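Local coordinates for maternal effect protein oskar (Drosophila melanogaster, PDB 5A4A) that binds RNA through its OSK domain, an SGNH-hydrolase-like fold, and acts as the germline inducer that directs formation of germ plasm, at residues Phe32-Ala37 with Cys43-His48; Asp9-Ile14 with Val51-Leu56; Asn121-Gly126 with Leu188-Ile193. All coordinates share one frame; numbering follows the deposited sequence.

Contact 1: residues Phe32-Ala37 with Cys43-His48; sequences FMLYLA and CRFRRH. With SO4 (sulfate ion), chain E; SO4 (sulfate ion), chain F.
One backbone hydrogen bond joins Ala37, on helix 31-40, to Cys43 in the loop that follows. Cys43 N donates to Ala37 O at 3.3 Å, with an N-H...O angle of 173°. The bond is long but straight. The donor stands 46° out of the carbonyl plane, so it does not lie on a lone pair.

The apolar contacts lie beside this bond, at Cys43, and further along at Phe45. The side chain of Cys43 reaches back to the helix. Its SG lies 3.7 Å from Ala37 CB, and Ser54 of strand 53-54 also touches this side chain. With chi1 at 84°, SG sits between the backbone N and the carbonyl carbon and comes close to the Ala37 backbone. Leu34 has CG anti to its own N, and this brings its branch to Phe45. Leu34 CD1 meets Phe45 CE1 at 3.7 Å, at the ring edge and in its plane. The two side chains cross obliquely.

The remaining bonds are ionic and polar, and they hold two sulfate ions. Arg44 grips the chain F sulfate through NE to O4 and through NH2 to O3 at 2.9 Å. Phe45 N gives a further bond to O4. Arg46 NH1 and His48 ND1 hold the chain E sulfate; ND1 lies 2.8 Å from O2, which is at the ring edge. His48 N adds a bond to O1. Arg46 NE also forms a salt bridge with Asp19.

Both ions probably come from the crystallisation liquor. The chemistry is two-sided: a small apolar seam fixes the loop to the helix, while the following residues present basic groups and N-H donors to anions. That is consistent with affinity for phosphate in an RNA-binding domain, though no RNA is present.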
loop_
_atom_site.group_PDB
_atom_site.type_symbol
_atom_site.label_atom_id
_atom_site.label_comp_id
_atom_site.label_asym_id
_atom_site.label_seq_id
_atom_site.Cartn_x
_atom_site.Cartn_y
_atom_site.Cartn_z
ATOM N N PHE A 32 -1.318 2.184 5.848
ATOM C CA PHE A 32 -2.638 2.670 5.430
ATOM C C PHE A 32 -3.592 1.536 5.067
ATOM O O PHE A 32 -4.710 1.477 5.569
ATOM C CB PHE A 32 -2.546 3.699 4.301
ATOM C CG PHE A 32 -1.886 4.979 4.717
ATOM C CD1 PHE A 32 -2.524 5.852 5.592
ATOM C CD2 PHE A 32 -0.629 5.305 4.247
ATOM C CE1 PHE A 32 -1.917 7.028 5.985
ATOM C CE2 PHE A 32 -0.016 6.486 4.638
ATOM C CZ PHE A 32 -0.660 7.341 5.518
ATOM N N MET A 33 -3.153 0.635 4.201
ATOM C CA MET A 33 -3.968 -0.527 3.886
ATOM C C MET A 33 -4.039 -1.520 5.051
ATOM O O MET A 33 -5.067 -2.158 5.245
ATOM C CB MET A 33 -3.499 -1.199 2.594
ATOM C CG MET A 33 -3.837 -0.401 1.336
ATOM S SD MET A 33 -5.613 -0.185 1.167
ATOM C CE MET A 33 -6.108 -1.886 1.322
ATOM N N LEU A 34 -2.965 -1.629 5.837
ATOM C CA LEU A 34 -2.995 -2.458 7.043
ATOM C C LEU A 34 -4.141 -2.018 7.957
ATOM O O LEU A 34 -4.927 -2.842 8.430
ATOM C CB LEU A 34 -1.660 -2.391 7.786
ATOM C CG LEU A 34 -1.528 -3.259 9.050
ATOM C CD1 LEU A 34 -1.846 -4.707 8.727
ATOM C CD2 LEU A 34 -0.131 -3.158 9.645
ATOM N N TYR A 35 -4.248 -0.711 8.189
ATOM C CA TYR A 35 -5.294 -0.191 9.058
ATOM C C TYR A 35 -6.687 -0.346 8.458
ATOM O O TYR A 35 -7.634 -0.702 9.163
ATOM C CB TYR A 35 -5.024 1.274 9.401
ATOM C CG TYR A 35 -5.965 1.876 10.425
ATOM C CD1 TYR A 35 -6.102 1.323 11.702
ATOM C CD2 TYR A 35 -6.685 3.027 10.126
ATOM C CE1 TYR A 35 -6.949 1.892 12.630
ATOM C CE2 TYR A 35 -7.527 3.600 11.041
ATOM C CZ TYR A 35 -7.654 3.037 12.299
ATOM O OH TYR A 35 -8.501 3.632 13.202
ATOM N N LEU A 36 -6.809 -0.061 7.165
ATOM C CA LEU A 36 -8.053 -0.317 6.450
ATOM C C LEU A 36 -8.504 -1.751 6.674
ATOM O O LEU A 36 -9.661 -1.999 7.002
ATOM C CB LEU A 36 -7.894 -0.050 4.953
ATOM C CG LEU A 36 -9.185 -0.280 4.160
ATOM C CD1 LEU A 36 -10.238 0.663 4.673
ATOM C CD2 LEU A 36 -8.973 -0.062 2.675
ATOM N N ALA A 37 -7.582 -2.692 6.511
ATOM C CA ALA A 37 -7.919 -4.107 6.664
ATOM C C ALA A 37 -8.264 -4.479 8.103
ATOM O O ALA A 37 -9.142 -5.317 8.342
ATOM C CB ALA A 37 -6.790 -4.984 6.133
ATOM N N CYS A 43 -8.876 -8.361 9.537
ATOM C CA CYS A 43 -7.546 -8.968 9.517
ATOM C C CYS A 43 -6.949 -9.077 10.921
ATOM O O CYS A 43 -7.362 -8.370 11.839
ATOM C CB CYS A 43 -6.594 -8.242 8.550
ATOM S SG CYS A 43 -5.756 -6.775 9.191
ATOM N N ARG A 44 -5.986 -9.982 11.065
ATOM C CA ARG A 44 -5.276 -10.205 12.326
ATOM C C ARG A 44 -3.803 -9.889 12.108
ATOM O O ARG A 44 -3.301 -10.015 10.994
ATOM C CB ARG A 44 -5.421 -11.665 12.748
ATOM C CG ARG A 44 -6.866 -12.129 12.907
ATOM C CD ARG A 44 -7.527 -11.460 14.096
ATOM N NE ARG A 44 -6.824 -11.780 15.335
ATOM C CZ ARG A 44 -6.964 -12.922 16.000
ATOM N NH1 ARG A 44 -7.792 -13.859 15.553
ATOM N NH2 ARG A 44 -6.277 -13.128 17.113
ATOM N N PHE A 45 -3.098 -9.505 13.163
ATOM C CA PHE A 45 -1.683 -9.169 13.020
ATOM C C PHE A 45 -0.830 -10.411 13.250
ATOM O O PHE A 45 -1.206 -11.275 14.030
ATOM C CB PHE A 45 -1.287 -8.065 14.009
ATOM C CG PHE A 45 -2.012 -6.766 13.801
ATOM C CD1 PHE A 45 -2.074 -6.174 12.542
ATOM C CD2 PHE A 45 -2.651 -6.138 14.868
ATOM C CE1 PHE A 45 -2.754 -4.975 12.352
ATOM C CE2 PHE A 45 -3.326 -4.930 14.682
ATOM C CZ PHE A 45 -3.376 -4.355 13.416
ATOM N N ARG A 46 0.304 -10.515 12.564
ATOM C CA ARG A 46 1.199 -11.651 12.762
ATOM C C ARG A 46 1.825 -11.579 14.148
ATOM O O ARG A 46 2.421 -10.559 14.511
ATOM C CB ARG A 46 2.302 -11.655 11.716
ATOM C CG ARG A 46 1.796 -11.955 10.300
ATOM C CD ARG A 46 1.272 -13.382 10.247
ATOM N NE ARG A 46 0.822 -13.774 8.912
ATOM C CZ ARG A 46 1.534 -14.535 8.088
ATOM N NH1 ARG A 46 2.731 -14.965 8.466
ATOM N NH2 ARG A 46 1.050 -14.857 6.889
ATOM N N ARG A 47 1.717 -12.655 14.924
ATOM C CA ARG A 47 2.107 -12.528 16.333
ATOM C C ARG A 47 3.613 -12.520 16.603
ATOM O O ARG A 47 4.047 -12.023 17.637
ATOM C CB ARG A 47 1.351 -13.525 17.226
ATOM C CG ARG A 47 1.296 -14.953 16.744
ATOM C CD ARG A 47 0.112 -15.710 17.398
ATOM N NE ARG A 47 -1.096 -15.727 16.569
ATOM N N HIS A 48 4.412 -13.043 15.677
ATOM C CA HIS A 48 5.843 -13.206 15.947
ATOM C C HIS A 48 6.740 -12.124 15.368
ATOM O O HIS A 48 7.955 -12.177 15.539
ATOM C CB HIS A 48 6.324 -14.595 15.494
ATOM C CG HIS A 48 5.546 -15.715 16.100
ATOM N ND1 HIS A 48 4.969 -16.715 15.346
ATOM C CD2 HIS A 48 5.222 -15.981 17.387
ATOM C CE1 HIS A 48 4.340 -17.555 16.143
ATOM N NE2 HIS A 48 4.477 -17.134 17.389
HETATM S S SO4 E . 3.834 -15.410 12.201
HETATM O O1 SO4 E . 3.734 -14.425 13.272
HETATM O O2 SO4 E . 4.784 -16.455 12.585
HETATM O O3 SO4 E . 2.518 -15.997 11.961
HETATM O O4 SO4 E . 4.313 -14.781 10.986
HETATM S S SO4 F . -4.367 -9.613 16.936
HETATM O O1 SO4 F . -5.270 -8.758 17.692
HETATM O O2 SO4 F . -3.009 -9.089 17.012
HETATM O O3 SO4 F . -4.413 -10.965 17.480
HETATM O O4 SO4 F . -4.779 -9.657 15.529
#

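Contact 2: residues Asp9-Ile14 with Val51-Leu56; sequences DSLLTI and VLQSGL
Ile14 and Gly55 mark the closest backbone approach, with CA atoms 5.5 Å apart. Residues 9-11 form a short 3-10 turn, closed by Leu12 N to Asp9 O at 3.0 Å, and the chain then opens into a loop. The other segment holds the short strand 53-54. No hydrogen bond links the two segments. Gly55 has a positive phi of 60°, and the chain bends there.

Ile14 points toward the bend. Its CG2 lies 3.8 Å from Gly55 CA, and its CD1 meets Leu56 CG at 4.1 Å. The first torsion of Ile14, 61°, places CG1 between N and the carbonyl carbon, with CG2 beside N. The two branches thus divide the work: CG2 covers the glycine, and CG1 carries CD1 to Leu56. The Ile14 and Leu56 side chains cross at about a right angle.

Strand 53-54 pairs antiparallel with strand 56-58 at an edge of the central sheet, in a domain of the SGNH hydrolase clan. The N-terminal segment lies against this edge. Ile14 also touches Pro26, and Leu56 touches Met28, both on strand 25-29.

Gln53 meets the 3-10 turn through its amide. Leu11 CD2 lies 3.6 Å from Gln53 OE1. The amide is fixed from its other end, since Gln53 NE2 donates to Val51 O at 2.9 Å and 177°, with the acceptor in the amide plane. Replacing Gln53 by an alanine would probably leave Val51 O without this donor and open a gap beside the Leu11 methyl. Leu11 O is hydrogen-bonded to Arg69.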
loop_
_atom_site.group_PDB
_atom_site.type_symbol
_atom_site.label_atom_id
_atom_site.label_comp_id
_atom_site.label_asym_id
_atom_site.label_seq_id
_atom_site.Cartn_x
_atom_site.Cartn_y
_atom_site.Cartn_z
ATOM N N ASP A 9 9.711 -18.792 8.371
ATOM C CA ASP A 9 9.067 -19.572 7.297
ATOM C C ASP A 9 7.574 -19.255 7.148
ATOM O O ASP A 9 7.000 -19.353 6.050
ATOM C CB ASP A 9 9.261 -21.072 7.547
ATOM C CG ASP A 9 8.670 -21.934 6.448
ATOM O OD1 ASP A 9 9.246 -21.952 5.347
ATOM O OD2 ASP A 9 7.643 -22.601 6.689
ATOM N N SER A 10 6.947 -18.858 8.252
ATOM C CA SER A 10 5.525 -18.525 8.246
ATOM C C SER A 10 5.198 -17.361 7.315
ATOM O O SER A 10 4.049 -17.194 6.904
ATOM C CB SER A 10 5.046 -18.201 9.658
ATOM O OG SER A 10 5.194 -19.322 10.506
ATOM N N LEU A 11 6.199 -16.547 6.993
ATOM C CA LEU A 11 5.980 -15.402 6.111
ATOM C C LEU A 11 5.708 -15.832 4.665
ATOM O O LEU A 11 5.159 -15.070 3.873
ATOM C CB LEU A 11 7.178 -14.446 6.167
ATOM C CG LEU A 11 7.399 -13.690 7.486
ATOM C CD1 LEU A 11 8.731 -12.954 7.463
ATOM C CD2 LEU A 11 6.252 -12.713 7.762
ATOM N N LEU A 12 6.068 -17.066 4.330
ATOM C CA LEU A 12 5.947 -17.543 2.953
ATOM C C LEU A 12 4.506 -17.842 2.579
ATOM O O LEU A 12 4.158 -17.907 1.398
ATOM C CB LEU A 12 6.810 -18.795 2.753
ATOM C CG LEU A 12 8.321 -18.574 2.657
ATOM C CD1 LEU A 12 9.053 -19.871 2.912
ATOM C CD2 LEU A 12 8.702 -18.034 1.298
ATOM N N THR A 13 3.668 -18.033 3.587
ATOM C CA THR A 13 2.294 -18.446 3.347
ATOM C C THR A 13 1.328 -17.414 3.887
ATOM O O THR A 13 1.443 -16.991 5.034
ATOM C CB THR A 13 2.001 -19.792 4.023
ATOM O OG1 THR A 13 2.861 -20.793 3.465
ATOM C CG2 THR A 13 0.543 -20.200 3.800
ATOM N N ILE A 14 0.382 -16.999 3.056
ATOM C CA ILE A 14 -0.668 -16.135 3.548
ATOM C C ILE A 14 -1.998 -16.860 3.433
ATOM O O ILE A 14 -2.142 -17.807 2.647
ATOM C CB ILE A 14 -0.667 -14.763 2.857
ATOM C CG1 ILE A 14 -0.902 -14.905 1.349
ATOM C CG2 ILE A 14 0.655 -14.046 3.120
ATOM C CD1 ILE A 14 -0.997 -13.556 0.650
ATOM N N VAL A 51 7.411 -5.689 13.931
ATOM C CA VAL A 51 6.762 -4.696 13.097
ATOM C C VAL A 51 5.382 -5.222 12.724
ATOM O O VAL A 51 5.228 -6.379 12.337
ATOM C CB VAL A 51 7.608 -4.393 11.845
ATOM C CG1 VAL A 51 6.827 -3.544 10.845
ATOM C CG2 VAL A 51 8.907 -3.690 12.257
ATOM N N LEU A 52 4.375 -4.374 12.881
ATOM C CA LEU A 52 2.997 -4.788 12.699
ATOM C C LEU A 52 2.776 -5.147 11.237
ATOM O O LEU A 52 3.174 -4.401 10.339
ATOM C CB LEU A 52 2.076 -3.626 13.032
ATOM C CG LEU A 52 0.726 -3.907 13.665
ATOM C CD1 LEU A 52 0.933 -4.643 14.992
ATOM C CD2 LEU A 52 0.017 -2.594 13.888
ATOM N N GLN A 53 2.133 -6.283 11.001
ATOM C CA GLN A 53 1.818 -6.678 9.633
ATOM C C GLN A 53 0.718 -7.721 9.617
ATOM O O GLN A 53 0.443 -8.359 10.630
ATOM C CB GLN A 53 3.065 -7.222 8.938
ATOM C CG GLN A 53 3.728 -8.399 9.663
ATOM C CD GLN A 53 5.178 -8.567 9.250
ATOM O OE1 GLN A 53 5.484 -9.264 8.274
ATOM N NE2 GLN A 53 6.080 -7.905 9.976
ATOM N N SER A 54 0.099 -7.886 8.452
ATOM C CA SER A 54 -0.927 -8.892 8.244
ATOM C C SER A 54 -0.818 -9.247 6.781
ATOM O O SER A 54 -1.127 -8.423 5.938
ATOM C CB SER A 54 -2.318 -8.317 8.507
ATOM O OG SER A 54 -3.321 -9.299 8.311
ATOM N N GLY A 55 -0.347 -10.451 6.485
ATOM C CA GLY A 55 -0.107 -10.842 5.106
ATOM C C GLY A 55 0.906 -9.925 4.441
ATOM O O GLY A 55 1.985 -9.677 4.988
ATOM N N LEU A 56 0.558 -9.424 3.255
ATOM C CA LEU A 56 1.449 -8.548 2.502
ATOM C C LEU A 56 1.275 -7.066 2.858
ATOM O O LEU A 56 1.846 -6.196 2.200
ATOM C CB LEU A 56 1.252 -8.771 0.991
ATOM C CG LEU A 56 1.393 -10.227 0.540
ATOM C CD1 LEU A 56 1.085 -10.358 -0.956
ATOM C CD2 LEU A 56 2.783 -10.765 0.836
#

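Contact 3: residues Asn121-Gly126 with Leu188-Ile193; sequences NLAPLG and LFWNKI. With SO4 (sulfate ion), chain B.
Ala123 packs on Trp190 in a small, buried contact between two loop segments, which two waters also bridge. One loop follows strand 116-120. The other leads into helix 192-204. No direct hydrogen bond crosses; two waters do that work.

Ala123 points its methyl at the indole. Its CB lies 3.6 Å from Trp190 CZ2, and NE1 of the same ring is a little further off. The approach is oblique. Trp190 has CG anti to its carbonyl carbon (chi1 -46°), and this carries the far end of the indole to the Ala123 methyl.

Water 1 sits at the edge of the indole, in its plane. It accepts from Trp190 NE1 at 3.0 Å and donates to Pro124 O at 2.6 Å. Both polar groups are thereby satisfied, and the bridge links the indole rim to the loop backbone. Water 2 repeats the plan with backbone groups alone. It accepts from Gly126 N at 2.9 Å and donates to Leu188 O at 2.8 Å.

Leu188 also lays CD2 against Gly126, 3.8 Å from its C atom. Gly126 has no side chain, and the methyl comes close to its backbone.

Asn191 is the N-cap of helix 192-204, and its OD1 accepts from Gly194 N. At the same helix start, Lys192 N donates to a sulfate oxygen, O3, at 2.9 Å. The ion is probably from the crystallisation liquor, and Gln174 and Arg195 also bond to it.

Around the contact, Trp190 meets the rings of Phe32, on helix 31-40, and Phe173. Leu125 packs on helices 87-91 and 132-148, and Asn121 joins its loop to Ile157 and His158, beyond strand 154-155.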
loop_
_atom_site.group_PDB
_atom_site.type_symbol
_atom_site.label_atom_id
_atom_site.label_comp_id
_atom_site.label_asym_id
_atom_site.label_seq_id
_atom_site.Cartn_x
_atom_site.Cartn_y
_atom_site.Cartn_z
ATOM N N ASN A 121 -3.608 4.055 -6.662
ATOM C CA ASN A 121 -2.657 5.142 -6.502
ATOM C C ASN A 121 -2.597 5.584 -5.025
ATOM O O ASN A 121 -3.227 4.966 -4.162
ATOM C CB ASN A 121 -2.916 6.305 -7.479
ATOM C CG ASN A 121 -4.259 6.994 -7.260
ATOM O OD1 ASN A 121 -4.976 6.714 -6.303
ATOM N ND2 ASN A 121 -4.598 7.909 -8.160
ATOM N N LEU A 122 -1.844 6.630 -4.731
ATOM C CA LEU A 122 -1.647 7.002 -3.325
ATOM C C LEU A 122 -2.667 8.028 -2.859
ATOM O O LEU A 122 -2.883 9.040 -3.515
ATOM C CB LEU A 122 -0.248 7.558 -3.097
ATOM C CG LEU A 122 0.910 6.655 -3.515
ATOM C CD1 LEU A 122 2.234 7.238 -3.021
ATOM C CD2 LEU A 122 0.688 5.251 -2.953
ATOM N N ALA A 123 -3.281 7.762 -1.713
ATOM C CA ALA A 123 -4.095 8.765 -1.034
ATOM C C ALA A 123 -3.218 9.947 -0.625
ATOM O O ALA A 123 -2.017 9.792 -0.405
ATOM C CB ALA A 123 -4.773 8.150 0.206
ATOM N N PRO A 124 -3.816 11.142 -0.527
ATOM C CA PRO A 124 -3.065 12.280 0.007
ATOM C C PRO A 124 -2.591 11.951 1.425
ATOM O O PRO A 124 -3.288 11.240 2.148
ATOM C CB PRO A 124 -4.109 13.402 0.048
ATOM C CG PRO A 124 -5.442 12.685 0.057
ATOM C CD PRO A 124 -5.228 11.473 -0.789
ATOM N N LEU A 125 -1.414 12.434 1.797
ATOM C CA LEU A 125 -0.925 12.301 3.169
ATOM C C LEU A 125 -1.424 13.516 3.938
ATOM O O LEU A 125 -0.894 14.626 3.793
ATOM C CB LEU A 125 0.604 12.216 3.178
ATOM C CG LEU A 125 1.160 10.999 2.432
ATOM C CD1 LEU A 125 2.676 11.075 2.294
ATOM C CD2 LEU A 125 0.753 9.704 3.134
ATOM N N GLY A 126 -2.472 13.308 4.731
ATOM C CA GLY A 126 -3.217 14.410 5.317
ATOM C C GLY A 126 -2.434 15.345 6.222
ATOM O O GLY A 126 -2.698 16.551 6.242
ATOM N N LEU A 188 -1.240 10.159 9.559
ATOM C CA LEU A 188 -2.606 10.606 9.825
ATOM C C LEU A 188 -3.550 9.629 9.126
ATOM O O LEU A 188 -3.651 9.616 7.888
ATOM C CB LEU A 188 -2.846 12.031 9.298
ATOM C CG LEU A 188 -4.138 12.683 9.821
ATOM C CD1 LEU A 188 -4.018 12.900 11.337
ATOM C CD2 LEU A 188 -4.455 13.985 9.108
ATOM N N PHE A 189 -4.229 8.797 9.905
ATOM C CA PHE A 189 -5.020 7.715 9.326
ATOM C C PHE A 189 -6.394 8.135 8.844
ATOM O O PHE A 189 -6.941 9.144 9.288
ATOM C CB PHE A 189 -5.121 6.552 10.307
ATOM C CG PHE A 189 -3.845 5.794 10.441
ATOM C CD1 PHE A 189 -3.511 4.823 9.506
ATOM C CD2 PHE A 189 -2.950 6.085 11.468
ATOM C CE1 PHE A 189 -2.316 4.127 9.603
ATOM C CE2 PHE A 189 -1.760 5.393 11.578
ATOM C CZ PHE A 189 -1.440 4.414 10.643
ATOM N N TRP A 190 -6.927 7.372 7.889
ATOM C CA TRP A 190 -8.265 7.617 7.400
ATOM C C TRP A 190 -9.252 7.257 8.510
ATOM O O TRP A 190 -9.107 6.233 9.179
ATOM C CB TRP A 190 -8.544 6.775 6.148
ATOM C CG TRP A 190 -7.431 6.788 5.118
ATOM C CD1 TRP A 190 -6.560 7.816 4.841
ATOM C CD2 TRP A 190 -7.090 5.721 4.214
ATOM N NE1 TRP A 190 -5.693 7.438 3.828
ATOM C CE2 TRP A 190 -5.996 6.161 3.438
ATOM C CE3 TRP A 190 -7.598 4.435 4.002
ATOM C CZ2 TRP A 190 -5.408 5.354 2.450
ATOM C CZ3 TRP A 190 -7.009 3.635 3.031
ATOM C CH2 TRP A 190 -5.925 4.099 2.266
ATOM N N ASN A 191 -10.256 8.106 8.707
ATOM C CA ASN A 191 -11.257 7.821 9.735
ATOM C C ASN A 191 -12.332 6.895 9.171
ATOM O O ASN A 191 -12.159 6.355 8.080
ATOM C CB ASN A 191 -11.830 9.103 10.360
ATOM C CG ASN A 191 -12.692 9.910 9.402
ATOM O OD1 ASN A 191 -12.991 9.488 8.291
ATOM N ND2 ASN A 191 -13.101 11.087 9.845
ATOM N N LYS A 192 -13.424 6.691 9.905
ATOM C CA LYS A 192 -14.449 5.757 9.437
ATOM C C LYS A 192 -14.995 6.132 8.057
ATOM O O LYS A 192 -15.152 5.280 7.186
ATOM C CB LYS A 192 -15.594 5.619 10.449
ATOM C CG LYS A 192 -16.674 4.640 9.985
ATOM C CD LYS A 192 -17.596 4.218 11.124
ATOM C CE LYS A 192 -17.795 2.700 11.166
ATOM N NZ LYS A 192 -17.180 2.099 12.388
ATOM N N ILE A 193 -15.278 7.415 7.869
ATOM C CA ILE A 193 -15.784 7.913 6.588
ATOM C C ILE A 193 -14.740 7.728 5.478
ATOM O O ILE A 193 -15.053 7.264 4.373
ATOM C CB ILE A 193 -16.179 9.398 6.704
ATOM C CG1 ILE A 193 -17.286 9.572 7.746
ATOM C CG2 ILE A 193 -16.594 9.956 5.354
ATOM C CD1 ILE A 193 -17.494 11.018 8.186
HETATM S S SO4 B . -12.419 6.474 13.454
HETATM O O1 SO4 B . -12.193 7.088 14.756
HETATM O O2 SO4 B . -12.761 5.067 13.610
HETATM O O3 SO4 B . -13.529 7.146 12.779
HETATM O O4 SO4 B . -11.188 6.587 12.683
HETATM O O HOH W 1 -3.165 8.885 3.256
HETATM O O HOH W 2 -2.433 10.503 5.569
#

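From the N terminus, residues 9-14 come first and meet 51-56 only after strands 21-22 and 25-29 and helix 31-40 have passed. Contact 2 closes that loop. Contact 1 is nested inside it, closing the short turn from helix 31-40 to residues 43-48. The two touch directly: Arg44 O meets Ser54 OG, and Arg46 NH2 meets Thr13 O. Contact 3 opens later, in series with both, and closes a loop of 61 residues that includes helix 132-148. It lies across the chain's centre from contact 2. Helix 31-40 lies between them: Leu34 packs on Leu52 of contact 2, and Phe32 and Tyr35 on the segments of contact 3.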